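Local atomic coordinates of aromatic amino acid aminotransferase I (Candida albicans WO-1, PDB entry 6HNU), a protein that probably catalyses the pyridoxal-phosphate-dependent transfer of an amino group from aromatic L-amino acids to 2-oxoglutarate, giving aromatic oxo-acids and L-glutamate. Residues D123-V128 against K277-S282. Numbering follows the deposited sequence.
Sequences DMVHKV and KALVPS
Val125 and Leu279 meet methyl to methyl, CG1 of Val125 standing 4.2 Å from CD1 of Leu279, and Tyr250 packs against both side chains. The same CG1 sits over the border of one face of the His126 imidazole, 3.5 Å from the ring plane. With CG anti to its carbonyl carbon (chi1 -60°), His126 brings ND1 within 2.9 Å of Ser282 OG in a hydrogen bond that either group could donate, the hydroxyl tilted out of the ring plane on the side away from Val125 CG1. A water shares ND1 from the other side of that plane, 3.1 Å from His126 ND1, and accepts from Ser282 N at 3.0 Å, bridging ring and backbone. In this aminotransferase the contact illustrates how the C-terminal end of helix 112-126 is tied to the loop between helices 272-278 and 283-286: Ser282 is the N-cap of helix 283-286, which precedes strand 292-297 of the large mixed sheet, and Arg294 of that strand touches both His126 and Ser282. At Lys127 the chain leaves the helix with positive phi (44°), its N still hydrogen-bonded to Asp123 O at 2.9 Å. Beyond it, Val128 N makes a weak hydrogen bond of 3.3 Å back to Asp123 OD1, while the Val128 side chain rests on Ile284.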
ATOM      1  N   ASP B 123     -15.701  -1.439 -18.912  1.00 18.91           N
ATOM      2  CA  ASP B 123     -16.431  -0.921 -20.088  1.00 18.39           C
ATOM      3  C   ASP B 123     -17.730  -1.704 -20.324  1.00 17.68           C
ATOM      4  O   ASP B 123     -18.727  -1.087 -20.730  1.00 18.46           O
ATOM      5  CB  ASP B 123     -15.546  -0.910 -21.329  1.00 21.04           C
ATOM      6  CG  ASP B 123     -15.898   0.211 -22.300  1.00 23.16           C
ATOM      7  OD1 ASP B 123     -16.585   1.187 -21.885  1.00 22.85           O
ATOM      8  OD2 ASP B 123     -15.387   0.151 -23.416  1.00 26.18           O
ATOM      9  N   MET B 124     -17.723  -3.028 -20.139  1.00 18.67           N
ATOM     10  CA  MET B 124     -18.909  -3.889 -20.358  1.00 20.28           C
ATOM     11  C   MET B 124     -20.029  -3.425 -19.428  1.00 20.04           C
ATOM     12  O   MET B 124     -21.177  -3.427 -19.826  1.00 20.39           O
ATOM     13  CB  MET B 124     -18.482  -5.313 -20.010  1.00 24.16           C
ATOM     14  CG  MET B 124     -19.472  -6.363 -20.263  1.00 28.18           C
ATOM     15  SD  MET B 124     -18.859  -7.883 -19.495  1.00 30.05           S
ATOM     16  CE  MET B 124     -17.128  -7.900 -19.909  1.00 30.96           C
ATOM     17  N   VAL B 125     -19.692  -3.037 -18.197  1.00 18.27           N
ATOM     18  CA  VAL B 125     -20.695  -2.687 -17.151  1.00 18.24           C
ATOM     19  C   VAL B 125     -21.067  -1.197 -17.229  1.00 18.14           C
ATOM     20  O   VAL B 125     -22.252  -0.884 -17.083  1.00 20.93           O
ATOM     21  CB  VAL B 125     -20.191  -3.062 -15.748  1.00 17.46           C
ATOM     22  CG1 VAL B 125     -21.166  -2.594 -14.688  1.00 19.11           C
ATOM     23  CG2 VAL B 125     -19.936  -4.561 -15.594  1.00 18.44           C
ATOM     24  N   HIS B 126     -20.116  -0.305 -17.454  1.00 17.96           N
ATOM     25  CA  HIS B 126     -20.266   1.145 -17.195  1.00 17.25           C
ATOM     26  C   HIS B 126     -20.283   1.952 -18.487  1.00 18.66           C
ATOM     27  O   HIS B 126     -20.668   3.131 -18.409  1.00 18.99           O
ATOM     28  CB  HIS B 126     -19.177   1.650 -16.244  1.00 18.08           C
ATOM     29  CG  HIS B 126     -19.210   0.954 -14.931  1.00 17.36           C
ATOM     30  ND1 HIS B 126     -20.260   1.126 -14.029  1.00 19.35           N
ATOM     31  CD2 HIS B 126     -18.421  -0.018 -14.425  1.00 18.31           C
ATOM     32  CE1 HIS B 126     -20.038   0.355 -12.974  1.00 19.69           C
ATOM     33  NE2 HIS B 126     -18.896  -0.361 -13.194  1.00 17.19           N
ATOM     34  N   LYS B 127     -19.850   1.377 -19.615  1.00 20.54           N
ATOM     35  CA  LYS B 127     -19.898   2.057 -20.938  1.00 22.85           C
ATOM     36  C   LYS B 127     -19.406   3.507 -20.774  1.00 21.40           C
ATOM     37  O   LYS B 127     -20.182   4.470 -21.008  1.00 20.83           O
ATOM     38  CB  LYS B 127     -21.332   1.897 -21.470  1.00 27.65           C
ATOM     39  CG  LYS B 127     -21.458   1.334 -22.881  1.00 39.90           C
ATOM     40  CD  LYS B 127     -20.341   1.762 -23.837  1.00 47.87           C
ATOM     41  CE  LYS B 127     -20.569   1.384 -25.289  1.00 53.45           C
ATOM     42  NZ  LYS B 127     -21.526   2.304 -25.952  1.00 54.32           N
ATOM     43  N   VAL B 128     -18.150   3.702 -20.354  1.00 20.78           N
ATOM     44  CA  VAL B 128     -17.625   5.051 -19.990  1.00 21.29           C
ATOM     45  C   VAL B 128     -17.782   5.962 -21.206  1.00 22.56           C
ATOM     46  O   VAL B 128     -17.366   5.589 -22.310  1.00 22.98           O
ATOM     47  CB  VAL B 128     -16.160   4.996 -19.506  1.00 23.78           C
ATOM     48  CG1 VAL B 128     -15.663   6.359 -19.036  1.00 24.91           C
ATOM     49  CG2 VAL B 128     -15.981   3.952 -18.406  1.00 25.84           C
ATOM     50  N   LYS B 277     -28.584  -5.306 -17.143  1.00 25.20           N
ATOM     51  CA  LYS B 277     -29.669  -4.303 -17.302  1.00 26.47           C
ATOM     52  C   LYS B 277     -30.213  -3.879 -15.933  1.00 22.41           C
ATOM     53  O   LYS B 277     -30.767  -2.767 -15.860  1.00 23.84           O
ATOM     54  CB  LYS B 277     -30.840  -4.803 -18.160  1.00 31.24           C
ATOM     55  CG  LYS B 277     -30.761  -4.390 -19.623  1.00 39.75           C
ATOM     56  CD  LYS B 277     -31.760  -5.079 -20.531  1.00 46.07           C
ATOM     57  CE  LYS B 277     -31.369  -5.025 -22.000  1.00 51.41           C
ATOM     58  NZ  LYS B 277     -30.511  -6.178 -22.378  1.00 52.65           N
ATOM     59  N   ALA B 278     -30.131  -4.740 -14.933  1.00 20.17           N
ATOM     60  CA  ALA B 278     -30.715  -4.500 -13.591  1.00 21.93           C
ATOM     61  C   ALA B 278     -29.837  -3.547 -12.769  1.00 23.97           C
ATOM     62  O   ALA B 278     -30.374  -2.962 -11.805  1.00 23.98           O
ATOM     63  CB  ALA B 278     -30.907  -5.789 -12.860  1.00 24.99           C
ATOM     64  N   LEU B 279     -28.537  -3.450 -13.067  1.00 21.88           N
ATOM     65  CA  LEU B 279     -27.555  -2.716 -12.238  1.00 19.89           C
ATOM     66  C   LEU B 279     -27.848  -1.217 -12.337  1.00 20.79           C
ATOM     67  O   LEU B 279     -28.191  -0.738 -13.409  1.00 20.35           O
ATOM     68  CB  LEU B 279     -26.148  -3.080 -12.727  1.00 20.19           C
ATOM     69  CG  LEU B 279     -25.759  -4.545 -12.529  1.00 19.91           C
ATOM     70  CD1 LEU B 279     -24.391  -4.820 -13.101  1.00 20.46           C
ATOM     71  CD2 LEU B 279     -25.812  -4.946 -11.065  1.00 22.51           C
ATOM     72  N   VAL B 280     -27.820  -0.505 -11.213  1.00 19.30           N
ATOM     73  CA  VAL B 280     -28.064   0.961 -11.227  1.00 19.63           C
ATOM     74  C   VAL B 280     -26.929   1.606 -12.016  1.00 22.02           C
ATOM     75  O   VAL B 280     -25.774   1.228 -11.848  1.00 19.43           O
ATOM     76  CB  VAL B 280     -28.125   1.521  -9.794  1.00 20.92           C
ATOM     77  CG1 VAL B 280     -26.814   1.285  -9.060  1.00 22.64           C
ATOM     78  CG2 VAL B 280     -28.455   2.997  -9.784  1.00 21.57           C
ATOM     79  N   PRO B 281     -27.189   2.618 -12.877  1.00 23.12           N
ATOM     80  CA  PRO B 281     -26.093   3.344 -13.526  1.00 22.82           C
ATOM     81  C   PRO B 281     -25.103   3.932 -12.501  1.00 21.53           C
ATOM     82  O   PRO B 281     -25.533   4.579 -11.552  1.00 18.25           O
ATOM     83  CB  PRO B 281     -26.804   4.477 -14.274  1.00 23.96           C
ATOM     84  CG  PRO B 281     -28.139   4.552 -13.586  1.00 26.80           C
ATOM     85  CD  PRO B 281     -28.500   3.116 -13.295  1.00 22.06           C
ATOM     86  N   SER B 282     -23.813   3.723 -12.743  1.00 19.06           N
ATOM     87  CA  SER B 282     -22.707   4.369 -11.990  1.00 18.13           C
ATOM     88  C   SER B 282     -22.626   5.849 -12.370  1.00 15.60           C
ATOM     89  O   SER B 282     -23.142   6.256 -13.448  1.00 15.89           O
ATOM     90  CB  SER B 282     -21.382   3.714 -12.299  1.00 17.87           C
ATOM     91  OG  SER B 282     -21.111   3.860 -13.699  1.00 15.93           O
TER
HETATM   92  O   HOH W   1     -23.192   1.630 -14.766  1.00 20.09           O